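Local coordinates for beta-lactamase Rm3 (Uncultured bacterium, PDB 5IQK), which probably hydrolyses the beta-lactam ring of antibiotics as a zinc-dependent, subclass B3 metallo-beta-lactamase, at residues Gln14-Leu19 and Gly61-Arg66; Val34-Pro39 and Trp162-Cys167; Asp69-Leu74 and Phe140-Val145. All blocks are in the same frame, centred on the assembly; numbering follows the deposited sequence.

Interaction 1: Gln14-Leu19 and Gly61-Arg66; sequences QAPFRL and GALGFR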
ATOM      1  N   GLN A  14      15.867  -4.074   0.045  1.00 19.92           N
ATOM      2  CA  GLN A  14      16.049  -2.661   0.321  1.00 18.50           C
ATOM      3  C   GLN A  14      16.377  -2.510   1.791  1.00 21.64           C
ATOM      4  O   GLN A  14      15.639  -2.995   2.641  1.00 22.15           O
ATOM      5  CB  GLN A  14      14.790  -1.856  -0.031  1.00 19.41           C
ATOM      6  CG  GLN A  14      14.883  -0.415   0.432  1.00 23.14           C
ATOM      7  CD  GLN A  14      16.030   0.317  -0.228  1.00 26.44           C
ATOM      8  OE1 GLN A  14      16.089   0.403  -1.444  1.00 26.64           O
ATOM      9  NE2 GLN A  14      16.961   0.832   0.574  1.00 24.95           N
ATOM     10  N   ALA A  15      17.495  -1.865   2.100  1.00 23.07           N
ATOM     11  CA  ALA A  15      17.815  -1.566   3.496  1.00 22.43           C
ATOM     12  C   ALA A  15      16.762  -0.623   4.092  1.00 21.06           C
ATOM     13  O   ALA A  15      16.416   0.382   3.477  1.00 22.63           O
ATOM     14  CB  ALA A  15      19.210  -0.962   3.599  1.00 29.22           C
ATOM     15  N   PRO A  16      16.243  -0.947   5.291  1.00 25.53           N
ATOM     16  CA  PRO A  16      15.183  -0.126   5.895  1.00 25.70           C
ATOM     17  C   PRO A  16      15.690   1.231   6.382  1.00 24.50           C
ATOM     18  O   PRO A  16      16.877   1.371   6.653  1.00 25.50           O
ATOM     19  CB  PRO A  16      14.711  -0.984   7.067  1.00 24.48           C
ATOM     20  CG  PRO A  16      15.937  -1.741   7.473  1.00 24.64           C
ATOM     21  CD  PRO A  16      16.671  -2.036   6.188  1.00 25.66           C
ATOM     22  N   PHE A  17      14.800   2.216   6.484  1.00 23.84           N
ATOM     23  CA  PHE A  17      15.187   3.569   6.884  1.00 25.34           C
ATOM     24  C   PHE A  17      14.022   4.356   7.484  1.00 24.91           C
ATOM     25  O   PHE A  17      12.848   4.085   7.215  1.00 21.53           O
ATOM     26  CB  PHE A  17      15.759   4.350   5.690  1.00 22.78           C
ATOM     27  CG  PHE A  17      14.840   4.405   4.493  1.00 23.34           C
ATOM     28  CD1 PHE A  17      14.029   5.511   4.270  1.00 20.34           C
ATOM     29  CD2 PHE A  17      14.801   3.360   3.588  1.00 25.68           C
ATOM     30  CE1 PHE A  17      13.181   5.563   3.170  1.00 24.68           C
ATOM     31  CE2 PHE A  17      13.962   3.407   2.496  1.00 19.34           C
ATOM     32  CZ  PHE A  17      13.153   4.509   2.289  1.00 21.40           C
ATOM     33  N   ARG A  18      14.338   5.395   8.211  1.00 23.61           N
ATOM     34  CA  ARG A  18      13.336   6.238   8.757  1.00 22.53           C
ATOM     35  C   ARG A  18      12.867   7.247   7.757  1.00 27.89           C
ATOM     36  O   ARG A  18      13.629   7.826   7.042  1.00 25.47           O
ATOM     37  CB  ARG A  18      13.877   6.978   9.982  1.00 25.08           C
ATOM     38  CG  ARG A  18      12.971   8.063  10.489  1.00 26.61           C
ATOM     39  CD  ARG A  18      13.677   8.906  11.539  1.00 30.26           C
ATOM     40  NE  ARG A  18      13.001   8.954  12.819  1.00 29.25           N
ATOM     41  CZ  ARG A  18      13.549   9.449  13.895  1.00 36.60           C
ATOM     42  NH1 ARG A  18      14.763   9.941  13.819  1.00 32.99           N
ATOM     43  NH2 ARG A  18      12.895   9.491  15.031  1.00 37.77           N
ATOM     44  N   LEU A  19      11.573   7.458   7.713  1.00 24.66           N
ATOM     45  CA  LEU A  19      10.997   8.447   6.812  1.00 25.68           C
ATOM     46  C   LEU A  19      10.837   9.777   7.513  1.00 30.73           C
ATOM     47  O   LEU A  19      11.441  10.779   7.124  1.00 33.78           O
ATOM     48  CB  LEU A  19       9.651   7.966   6.285  1.00 25.27           C
ATOM     49  CG  LEU A  19       9.768   6.873   5.241  1.00 22.67           C
ATOM     50  CD1 LEU A  19       8.447   6.116   5.165  1.00 21.59           C
ATOM     51  CD2 LEU A  19      10.119   7.507   3.904  1.00 22.91           C
ATOM     52  N   GLY A  61      13.560  -5.804  12.337  1.00 24.75           N
ATOM     53  CA  GLY A  61      14.627  -6.082  13.287  1.00 29.50           C
ATOM     54  C   GLY A  61      15.857  -5.215  13.103  1.00 27.39           C
ATOM     55  O   GLY A  61      16.464  -4.759  14.079  1.00 28.98           O
ATOM     56  N   ALA A  62      16.234  -4.992  11.850  1.00 25.81           N
ATOM     57  CA  ALA A  62      17.431  -4.220  11.529  1.00 27.11           C
ATOM     58  C   ALA A  62      17.306  -2.790  12.042  1.00 29.17           C
ATOM     59  O   ALA A  62      18.301  -2.152  12.381  1.00 27.72           O
ATOM     60  CB  ALA A  62      17.686  -4.230  10.028  1.00 27.48           C
ATOM     61  N   LEU A  63      16.073  -2.305  12.117  1.00 23.34           N
ATOM     62  CA  LEU A  63      15.779  -0.979  12.644  1.00 25.73           C
ATOM     63  C   LEU A  63      15.818  -0.953  14.168  1.00 23.07           C
ATOM     64  O   LEU A  63      15.763   0.118  14.770  1.00 26.17           O
ATOM     65  CB  LEU A  63      14.412  -0.497  12.167  1.00 25.98           C
ATOM     66  CG  LEU A  63      14.337  -0.116  10.683  1.00 23.57           C
ATOM     67  CD1 LEU A  63      12.901   0.260  10.311  1.00 22.52           C
ATOM     68  CD2 LEU A  63      15.293   1.021  10.361  1.00 22.96           C
ATOM     69  N   GLY A  64      15.837  -2.133  14.780  1.00 22.86           N
ATOM     70  CA  GLY A  64      15.820  -2.241  16.228  1.00 29.12           C
ATOM     71  C   GLY A  64      14.434  -2.457  16.806  1.00 30.78           C
ATOM     72  O   GLY A  64      14.224  -2.246  18.005  1.00 26.95           O
ATOM     73  N   PHE A  65      13.486  -2.879  15.966  1.00 27.31           N
ATOM     74  CA  PHE A  65      12.147  -3.206  16.451  1.00 26.58           C
ATOM     75  C   PHE A  65      11.862  -4.697  16.309  1.00 26.23           C
ATOM     76  O   PHE A  65      12.693  -5.443  15.793  1.00 27.61           O
ATOM     77  CB  PHE A  65      11.093  -2.376  15.710  1.00 22.18           C
ATOM     78  CG  PHE A  65      11.290  -0.891  15.848  1.00 25.33           C
ATOM     79  CD1 PHE A  65      11.042  -0.253  17.063  1.00 25.08           C
ATOM     80  CD2 PHE A  65      11.752  -0.134  14.779  1.00 24.56           C
ATOM     81  CE1 PHE A  65      11.231   1.114  17.206  1.00 25.40           C
ATOM     82  CE2 PHE A  65      11.939   1.234  14.912  1.00 23.65           C
ATOM     83  CZ  PHE A  65      11.679   1.859  16.132  1.00 29.16           C
ATOM     84  N   ARG A  66      10.681  -5.127  16.748  1.00 28.02           N
ATOM     85  CA  ARG A  66      10.323  -6.545  16.714  1.00 26.00           C
ATOM     86  C   ARG A  66       8.945  -6.779  16.101  1.00 28.50           C
ATOM     87  O   ARG A  66       8.012  -6.026  16.363  1.00 27.49           O
ATOM     88  CB  ARG A  66      10.348  -7.153  18.113  1.00 31.07           C
ATOM     89  CG  ARG A  66      11.646  -6.940  18.872  1.00 31.27           C
ATOM     90  CD  ARG A  66      11.504  -7.391  20.306  1.00 35.67           C
ATOM     91  NE  ARG A  66      11.264  -8.829  20.394  1.00 42.25           N
ATOM     92  CZ  ARG A  66      10.381  -9.392  21.214  1.00 47.35           C
ATOM     93  NH1 ARG A  66       9.664  -8.638  22.042  1.00 42.38           N
ATOM     94  NH2 ARG A  66      10.234 -10.712  21.225  1.00 48.13           N
TER

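Interaction 2: Val34-Pro39 and Trp162-Cys167; sequences VLVTSP and WTWQSC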
ATOM      1  N   VAL A  34       5.434  -0.328   5.441  1.00 19.51           N
ATOM      2  CA  VAL A  34       5.737   0.811   6.298  1.00 22.49           C
ATOM      3  C   VAL A  34       5.430   0.475   7.762  1.00 18.90           C
ATOM      4  O   VAL A  34       4.373  -0.087   8.073  1.00 20.32           O
ATOM      5  CB  VAL A  34       4.933   2.075   5.853  1.00 20.72           C
ATOM      6  CG1 VAL A  34       5.019   3.194   6.902  1.00 20.95           C
ATOM      7  CG2 VAL A  34       5.442   2.577   4.501  1.00 21.14           C
ATOM      8  N   LEU A  35       6.358   0.835   8.640  1.00 19.00           N
ATOM      9  CA  LEU A  35       6.223   0.613  10.077  1.00 23.69           C
ATOM     10  C   LEU A  35       6.016   1.941  10.802  1.00 23.13           C
ATOM     11  O   LEU A  35       6.785   2.884  10.618  1.00 20.72           O
ATOM     12  CB  LEU A  35       7.462  -0.108  10.612  1.00 19.08           C
ATOM     13  CG  LEU A  35       7.448  -0.568  12.072  1.00 23.17           C
ATOM     14  CD1 LEU A  35       6.501  -1.747  12.247  1.00 23.78           C
ATOM     15  CD2 LEU A  35       8.877  -0.925  12.518  1.00 22.28           C
ATOM     16  N   VAL A  36       4.958   2.015  11.602  1.00 20.05           N
ATOM     17  CA  VAL A  36       4.662   3.204  12.377  1.00 22.92           C
ATOM     18  C   VAL A  36       4.671   2.801  13.856  1.00 21.65           C
ATOM     19  O   VAL A  36       3.825   2.026  14.300  1.00 22.70           O
ATOM     20  CB  VAL A  36       3.297   3.841  12.001  1.00 23.50           C
ATOM     21  CG1 VAL A  36       3.153   5.197  12.697  1.00 24.23           C
ATOM     22  CG2 VAL A  36       3.145   3.968  10.475  1.00 21.51           C
ATOM     23  N   THR A  37       5.627   3.327  14.608  1.00 23.59           N
ATOM     24  CA  THR A  37       5.954   2.773  15.918  1.00 25.89           C
ATOM     25  C   THR A  37       5.405   3.575  17.098  1.00 24.41           C
ATOM     26  O   THR A  37       5.098   4.762  16.981  1.00 27.57           O
ATOM     27  CB  THR A  37       7.476   2.675  16.097  1.00 25.88           C
ATOM     28  OG1 THR A  37       8.040   3.991  16.080  1.00 26.67           O
ATOM     29  CG2 THR A  37       8.108   1.835  14.971  1.00 25.22           C
ATOM     30  N   SER A  38       5.298   2.904  18.239  1.00 26.82           N
ATOM     31  CA  SER A  38       4.999   3.572  19.504  1.00 25.20           C
ATOM     32  C   SER A  38       5.469   2.675  20.641  1.00 29.48           C
ATOM     33  O   SER A  38       5.770   1.503  20.429  1.00 26.70           O
ATOM     34  CB  SER A  38       3.505   3.877  19.635  1.00 25.30           C
ATOM     35  OG  SER A  38       2.809   2.779  20.200  1.00 25.86           O
ATOM     36  N   PRO A  39       5.552   3.225  21.862  1.00 30.91           N
ATOM     37  CA  PRO A  39       5.963   2.379  22.988  1.00 33.67           C
ATOM     38  C   PRO A  39       4.888   1.366  23.388  1.00 35.11           C
ATOM     39  O   PRO A  39       5.159   0.455  24.169  1.00 38.78           O
ATOM     40  CB  PRO A  39       6.222   3.390  24.106  1.00 35.72           C
ATOM     41  CG  PRO A  39       5.404   4.581  23.743  1.00 35.77           C
ATOM     42  CD  PRO A  39       5.415   4.640  22.248  1.00 34.66           C
ATOM     43  N   TRP A 162      -4.230   5.086   3.360  1.00 17.21           N
ATOM     44  CA  TRP A 162      -4.171   5.327   4.797  1.00 19.45           C
ATOM     45  C   TRP A 162      -3.475   6.642   5.117  1.00 19.56           C
ATOM     46  O   TRP A 162      -2.472   6.981   4.493  1.00 19.90           O
ATOM     47  CB  TRP A 162      -3.428   4.186   5.499  1.00 16.56           C
ATOM     48  CG  TRP A 162      -4.137   2.866   5.429  1.00 20.15           C
ATOM     49  CD1 TRP A 162      -3.990   1.899   4.470  1.00 17.62           C
ATOM     50  CD2 TRP A 162      -5.110   2.371   6.354  1.00 21.65           C
ATOM     51  NE1 TRP A 162      -4.817   0.832   4.751  1.00 18.23           N
ATOM     52  CE2 TRP A 162      -5.506   1.097   5.904  1.00 20.00           C
ATOM     53  CE3 TRP A 162      -5.676   2.878   7.524  1.00 19.40           C
ATOM     54  CZ2 TRP A 162      -6.447   0.326   6.589  1.00 22.67           C
ATOM     55  CZ3 TRP A 162      -6.608   2.110   8.204  1.00 21.54           C
ATOM     56  CH2 TRP A 162      -6.989   0.850   7.727  1.00 21.08           C
ATOM     57  N   THR A 163      -4.000   7.374   6.095  1.00 21.23           N
ATOM     58  CA  THR A 163      -3.348   8.594   6.559  1.00 20.60           C
ATOM     59  C   THR A 163      -3.167   8.581   8.064  1.00 21.17           C
ATOM     60  O   THR A 163      -3.947   7.981   8.803  1.00 20.88           O
ATOM     61  CB  THR A 163      -4.134   9.864   6.203  1.00 21.07           C
ATOM     62  OG1 THR A 163      -5.442   9.800   6.797  1.00 24.19           O
ATOM     63  CG2 THR A 163      -4.243  10.039   4.695  1.00 26.01           C
ATOM     64  N   TRP A 164      -2.130   9.274   8.504  1.00 23.97           N
ATOM     65  CA  TRP A 164      -1.844   9.448   9.915  1.00 19.46           C
ATOM     66  C   TRP A 164      -0.874  10.605  10.057  1.00 24.21           C
ATOM     67  O   TRP A 164      -0.361  11.109   9.060  1.00 23.79           O
ATOM     68  CB  TRP A 164      -1.261   8.163  10.511  1.00 19.38           C
ATOM     69  CG  TRP A 164       0.093   7.793   9.966  1.00 21.58           C
ATOM     70  CD1 TRP A 164       1.302   8.002  10.562  1.00 20.68           C
ATOM     71  CD2 TRP A 164       0.375   7.158   8.709  1.00 22.41           C
ATOM     72  NE1 TRP A 164       2.315   7.530   9.771  1.00 24.76           N
ATOM     73  CE2 TRP A 164       1.774   7.007   8.624  1.00 20.89           C
ATOM     74  CE3 TRP A 164      -0.419   6.698   7.657  1.00 21.93           C
ATOM     75  CZ2 TRP A 164       2.396   6.425   7.532  1.00 22.43           C
ATOM     76  CZ3 TRP A 164       0.200   6.116   6.563  1.00 23.39           C
ATOM     77  CH2 TRP A 164       1.588   5.983   6.506  1.00 18.49           C
ATOM     78  N   GLN A 165      -0.591  11.002  11.295  1.00 23.20           N
ATOM     79  CA  GLN A 165       0.411  12.032  11.544  1.00 27.02           C
ATOM     80  C   GLN A 165       1.620  11.444  12.249  1.00 22.49           C
ATOM     81  O   GLN A 165       1.489  10.543  13.070  1.00 22.63           O
ATOM     82  CB  GLN A 165      -0.158  13.177  12.398  1.00 29.64           C
ATOM     83  CG  GLN A 165      -1.391  13.837  11.837  1.00 34.56           C
ATOM     84  CD  GLN A 165      -1.629  15.216  12.422  1.00 43.69           C
ATOM     85  OE1 GLN A 165      -1.146  15.539  13.514  1.00 47.22           O
ATOM     86  NE2 GLN A 165      -2.369  16.043  11.692  1.00 43.25           N
ATOM     87  N   SER A 166       2.795  11.957  11.908  1.00 24.14           N
ATOM     88  CA  SER A 166       4.024  11.601  12.600  1.00 29.02           C
ATOM     89  C   SER A 166       4.716  12.886  13.004  1.00 31.94           C
ATOM     90  O   SER A 166       4.722  13.854  12.244  1.00 30.83           O
ATOM     91  CB  SER A 166       4.942  10.746  11.726  1.00 27.03           C
ATOM     92  OG  SER A 166       4.521   9.396  11.736  1.00 28.64           O
ATOM     93  N   CYS A 167       5.278  12.888  14.208  1.00 35.59           N
ATOM     94  CA  CYS A 167       5.910  14.075  14.777  1.00 34.48           C
ATOM     95  C   CYS A 167       7.377  13.840  15.099  1.00 34.89           C
ATOM     96  O   CYS A 167       7.757  12.744  15.500  1.00 31.43           O
ATOM     97  CB  CYS A 167       5.166  14.519  16.036  1.00 35.22           C
ATOM     98  SG  CYS A 167       3.409  14.927  15.783  1.00 45.66           S
TER

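Interaction 3: Asp69-Leu74 and Phe140-Val145; sequences DVKLIL and FNVGPV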
ATOM      1  N   ASP A  69       6.032  -6.984  18.341  1.00 24.81           N
ATOM      2  CA  ASP A  69       5.451  -5.764  18.891  1.00 28.03           C
ATOM      3  C   ASP A  69       4.477  -5.097  17.925  1.00 25.24           C
ATOM      4  O   ASP A  69       3.881  -4.070  18.244  1.00 27.98           O
ATOM      5  CB  ASP A  69       6.552  -4.786  19.289  1.00 24.84           C
ATOM      6  CG  ASP A  69       7.359  -5.285  20.479  1.00 33.30           C
ATOM      7  OD1 ASP A  69       6.776  -5.980  21.335  1.00 31.08           O
ATOM      8  OD2 ASP A  69       8.564  -4.989  20.554  1.00 31.83           O
ATOM      9  N   VAL A  70       4.336  -5.667  16.734  1.00 27.63           N
ATOM     10  CA  VAL A  70       3.326  -5.195  15.798  1.00 23.53           C
ATOM     11  C   VAL A  70       1.951  -5.615  16.293  1.00 23.91           C
ATOM     12  O   VAL A  70       1.695  -6.795  16.490  1.00 24.05           O
ATOM     13  CB  VAL A  70       3.581  -5.741  14.383  1.00 26.09           C
ATOM     14  CG1 VAL A  70       2.364  -5.495  13.471  1.00 22.12           C
ATOM     15  CG2 VAL A  70       4.822  -5.104  13.807  1.00 23.19           C
ATOM     16  N   LYS A  71       1.061  -4.655  16.498  1.00 25.30           N
ATOM     17  CA  LYS A  71      -0.244  -4.982  17.065  1.00 24.73           C
ATOM     18  C   LYS A  71      -1.380  -4.794  16.067  1.00 26.55           C
ATOM     19  O   LYS A  71      -2.501  -5.225  16.312  1.00 27.06           O
ATOM     20  CB  LYS A  71      -0.476  -4.157  18.323  1.00 28.47           C
ATOM     21  CG  LYS A  71       0.548  -4.529  19.401  1.00 30.13           C
ATOM     22  CD  LYS A  71       0.211  -4.032  20.780  1.00 37.24           C
ATOM     23  CE  LYS A  71       1.357  -4.359  21.732  1.00 36.72           C
ATOM     24  NZ  LYS A  71       1.953  -5.694  21.428  1.00 40.08           N
ATOM     25  N   LEU A  72      -1.080  -4.165  14.938  1.00 23.68           N
ATOM     26  CA  LEU A  72      -2.068  -3.992  13.875  1.00 20.69           C
ATOM     27  C   LEU A  72      -1.377  -3.985  12.524  1.00 20.98           C
ATOM     28  O   LEU A  72      -0.367  -3.312  12.351  1.00 21.90           O
ATOM     29  CB  LEU A  72      -2.846  -2.693  14.064  1.00 19.77           C
ATOM     30  CG  LEU A  72      -3.923  -2.332  13.034  1.00 26.16           C
ATOM     31  CD1 LEU A  72      -5.032  -3.375  12.960  1.00 24.85           C
ATOM     32  CD2 LEU A  72      -4.483  -0.960  13.335  1.00 23.27           C
ATOM     33  N   ILE A  73      -1.924  -4.744  11.580  1.00 21.88           N
ATOM     34  CA  ILE A  73      -1.416  -4.784  10.213  1.00 20.93           C
ATOM     35  C   ILE A  73      -2.497  -4.260   9.268  1.00 19.30           C
ATOM     36  O   ILE A  73      -3.646  -4.701   9.344  1.00 21.44           O
ATOM     37  CB  ILE A  73      -1.026  -6.211   9.792  1.00 21.85           C
ATOM     38  CG1 ILE A  73       0.024  -6.779  10.754  1.00 21.95           C
ATOM     39  CG2 ILE A  73      -0.553  -6.234   8.336  1.00 20.50           C
ATOM     40  CD1 ILE A  73       0.311  -8.244  10.537  1.00 17.83           C
ATOM     41  N   LEU A  74      -2.134  -3.311   8.411  1.00 17.67           N
ATOM     42  CA  LEU A  74      -3.076  -2.720   7.462  1.00 18.14           C
ATOM     43  C   LEU A  74      -2.786  -3.177   6.040  1.00 18.17           C
ATOM     44  O   LEU A  74      -1.643  -3.391   5.669  1.00 19.33           O
ATOM     45  CB  LEU A  74      -3.023  -1.200   7.518  1.00 17.25           C
ATOM     46  CG  LEU A  74      -3.125  -0.655   8.950  1.00 20.71           C
ATOM     47  CD1 LEU A  74      -3.031   0.857   8.953  1.00 19.75           C
ATOM     48  CD2 LEU A  74      -4.396  -1.130   9.637  1.00 20.33           C
ATOM     49  N   PHE A 140      -8.443   3.705  13.100  1.00 23.04           N
ATOM     50  CA  PHE A 140      -7.832   2.593  13.822  1.00 23.72           C
ATOM     51  C   PHE A 140      -6.693   3.155  14.649  1.00 28.85           C
ATOM     52  O   PHE A 140      -6.088   4.156  14.271  1.00 28.57           O
ATOM     53  CB  PHE A 140      -7.275   1.510  12.881  1.00 25.96           C
ATOM     54  CG  PHE A 140      -8.314   0.799  12.075  1.00 25.21           C
ATOM     55  CD1 PHE A 140      -8.738  -0.474  12.433  1.00 25.65           C
ATOM     56  CD2 PHE A 140      -8.886   1.405  10.973  1.00 25.39           C
ATOM     57  CE1 PHE A 140      -9.709  -1.131  11.687  1.00 25.30           C
ATOM     58  CE2 PHE A 140      -9.858   0.751  10.221  1.00 23.57           C
ATOM     59  CZ  PHE A 140     -10.266  -0.519  10.582  1.00 26.29           C
ATOM     60  N   ASN A 141      -6.383   2.501  15.760  1.00 26.16           N
ATOM     61  CA  ASN A 141      -5.259   2.949  16.568  1.00 30.00           C
ATOM     62  C   ASN A 141      -4.531   1.823  17.274  1.00 30.45           C
ATOM     63  O   ASN A 141      -5.090   0.752  17.524  1.00 31.20           O
ATOM     64  CB  ASN A 141      -5.719   3.987  17.598  1.00 33.23           C
ATOM     65  CG  ASN A 141      -6.337   3.359  18.833  1.00 35.18           C
ATOM     66  OD1 ASN A 141      -7.462   2.863  18.788  1.00 35.83           O
ATOM     67  ND2 ASN A 141      -5.605   3.388  19.951  1.00 32.89           N
ATOM     68  N   VAL A 142      -3.254   2.077  17.537  1.00 31.41           N
ATOM     69  CA  VAL A 142      -2.463   1.293  18.466  1.00 31.37           C
ATOM     70  C   VAL A 142      -1.836   2.330  19.372  1.00 33.43           C
ATOM     71  O   VAL A 142      -0.936   3.053  18.964  1.00 30.26           O
ATOM     72  CB  VAL A 142      -1.380   0.439  17.780  1.00 29.49           C
ATOM     73  CG1 VAL A 142      -0.529  -0.288  18.831  1.00 29.18           C
ATOM     74  CG2 VAL A 142      -2.007  -0.546  16.794  1.00 31.01           C
ATOM     75  N   GLY A 143      -2.334   2.424  20.598  1.00 34.80           N
ATOM     76  CA  GLY A 143      -1.908   3.478  21.491  1.00 30.68           C
ATOM     77  C   GLY A 143      -2.154   4.851  20.897  1.00 30.76           C
ATOM     78  O   GLY A 143      -3.275   5.164  20.503  1.00 38.38           O
ATOM     79  N   PRO A 144      -1.098   5.666  20.795  1.00 29.23           N
ATOM     80  CA  PRO A 144      -1.209   7.059  20.352  1.00 32.90           C
ATOM     81  C   PRO A 144      -1.214   7.267  18.840  1.00 34.08           C
ATOM     82  O   PRO A 144      -1.509   8.378  18.403  1.00 37.14           O
ATOM     83  CB  PRO A 144       0.040   7.694  20.953  1.00 35.36           C
ATOM     84  CG  PRO A 144       1.042   6.597  20.874  1.00 33.13           C
ATOM     85  CD  PRO A 144       0.273   5.344  21.225  1.00 33.31           C
ATOM     86  N   VAL A 145      -0.899   6.242  18.055  1.00 32.40           N
ATOM     87  CA  VAL A 145      -0.926   6.406  16.603  1.00 30.08           C
ATOM     88  C   VAL A 145      -2.308   6.073  16.065  1.00 26.90           C
ATOM     89  O   VAL A 145      -2.825   4.973  16.254  1.00 23.45           O
ATOM     90  CB  VAL A 145       0.138   5.547  15.898  1.00 31.03           C
ATOM     91  CG1 VAL A 145       0.175   4.157  16.475  1.00 33.54           C
ATOM     92  CG2 VAL A 145      -0.101   5.496  14.381  1.00 28.75           C
TER

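Interaction 1: Gln14-Leu19 and Gly61-Arg66
Pro16 and Leu63 bury nearly equal areas and make up most of this surface contact, with Ala62 at its margin. The CB of Pro16 is set against the fork of the leucine: it lies 3.7 Å from Leu63 CG, while Leu63 CD1 and Leu63 CD2 each come to 3.9 Å from Pro16 CB. The leucine bears CG anti to its own carbonyl carbon (chi1 -72°), and although its CB sets off alongside Gln14-Leu19, the branched end bends in to meet the proline. Leu63 and Pro16 lie alongside each other, pointing in opposite senses. Beyond the ring, Leu63 CD2 reaches the backbone, 4.0 Å from Pro16 C, and the other flank of the contact is closed by Ala62 CB, 4.0 Å from Pro16 CG.

Both apolar groups come from the C-terminal region of helix 53-62 and the turn that follows. There Gly64 takes a positive phi (96°) and closes a Schellman motif, its N bonded to Gly61 O at 2.8 Å, and the chain then turns off toward Phe65. On the partner side, the loop before strand 17-20 is braced by Gln14, whose NE2 gives a nearly straight bond (170°) to a lone pair of Ala15 O at 3.0 Å; Gln14 OE1 in turn bonds Lys29 NZ. Phe17 has its CB directed away from the helix end, and its ring packs on Tyr25 and on helix 229-239. Leu63 also touches Tyr24 and Val26, so the helix end rests on the margin of the seven-stranded sheet.

With no hydrogen bond or charge pair spanning the two segments, the join probably rests on van der Waals fit and the partial exclusion of water from these aliphatic surfaces, not on directional bonding.

Interaction 2: Val34-Pro39 and Trp162-Cys167
Val36 presents both of its methyls to the indole of Trp164, concentrated on the five-membered ring. Val36 CG2 lies 3.7 Å from Trp164 NE1 and 3.8 Å from Trp164 CE2, and the second branch, Val36 CG1, approaches Trp164 NE1 at 3.8 Å. CG1 is anti to the backbone N (chi1 -171°), which sets both methyls against the same side of the indole, about its nitrogen. Val36 CG2 rides 3.4 Å above the indole plane of Trp164, displaced toward the rim of the ring, and the two side chains run at a slant to each other. Two residues earlier on the same strand, Val34 CG1 adds a looser contact, 4.2 Å from Trp164 CZ2.

The two strands involved belong to different sheets, 34-36 to the seven-stranded one and 160-168 to the five-stranded one. Their side chains meet in the hydrophobic interior between the sheets, the centre of the alpha-beta/beta-alpha sandwich of the metallo-beta-lactamase fold. Val34 and Val36 point inward, whereas Leu35, between them, turns to the opposite side of its sheet and meets Phe65.

Around this first shell, the indole is wedged by Leu147, Met175 and Tyr177 of its own sheet and by Ile45 of the facing one. The buried N-H is satisfied by Thr23 OG1, which also hydrogen-bonds Ser166 OG; that hydroxyl is bonded to Asn22 OD1 as well. Asn22 ND2 then grips Thr37 O, so a chain of polar groups runs from strand 160-168 back to the end of strand 34-36. Farther along, Cys167 forms a disulfide with Cys172.

Interaction 3: Asp69-Leu74 and Phe140-Val145
Next to Val142, which packs against Leu72 across the contact, Asn141 ND2 gives a hydrogen bond of 3.0 Å to Gly143 O. It arrives on a lone pair in the carbonyl plane and is moderately bent, with an N-H...O angle of 155°. The bond ties the strand end to the type II' turn of Val142-Val145, in which Gly143 holds the positive phi and Val142 N bonds Val145 O at 3.2 Å, while the reverse bond, Val145 N to Val142 O, is weak.

That hairpin turn presents Val142 to the facing strand: Val142 CG2 is 3.6 Å from Leu72 CB, and Val142 CG1 is 3.9 Å from Lys71 CB. Lys71 offers only the root of its side chain here; the rest of the chain extends off from strand 140-142.

Strands 70-74 and 140-142 run nearly antiparallel (153°) with axes 7.4 Å apart, but no hydrogen bond joins them. They lie in the two opposed sheets of the metallo-beta-lactamase sandwich, the first inside the seven-stranded sheet and the second at the rim of the other. Strand 70-74 leads on to the zinc ligands His77, His79, Asp81 and His82.

Leu72 is extended at chi1 (179°), which directs its branched end across to Phe140, Leu72 CD2 lying 3.8 Å from Phe140 CB; the two side chains cross at about a right angle. The side chain of Phe140 also touches Ala98 and Ala134, and Val142 packs on Val43.

Overall arrangement
Interactions 2 and 3 both bridge the two sheets of the sandwich, whereas interaction 1 sets a helix end against the margin of the seven-stranded sheet. Interaction 2 is wholly buried and aromatic-aliphatic, with a polar network behind it; interaction 3, partly buried, is mainly aliphatic and lies nearer the sheet rim; interaction 1 is an aliphatic surface patch. Centred about 9 Å apart, interactions 2 and 3 are in direct contact: Trp162 packs on Leu74 and Phe140, and Val36 on Val145. Segment 61-66 reaches strand 34-36 from the other face of that sheet, where Phe65 meets Leu35 and Thr37, and interaction 1 follows on to interaction 3 along the chain from helix 53-62 to strand 70-74.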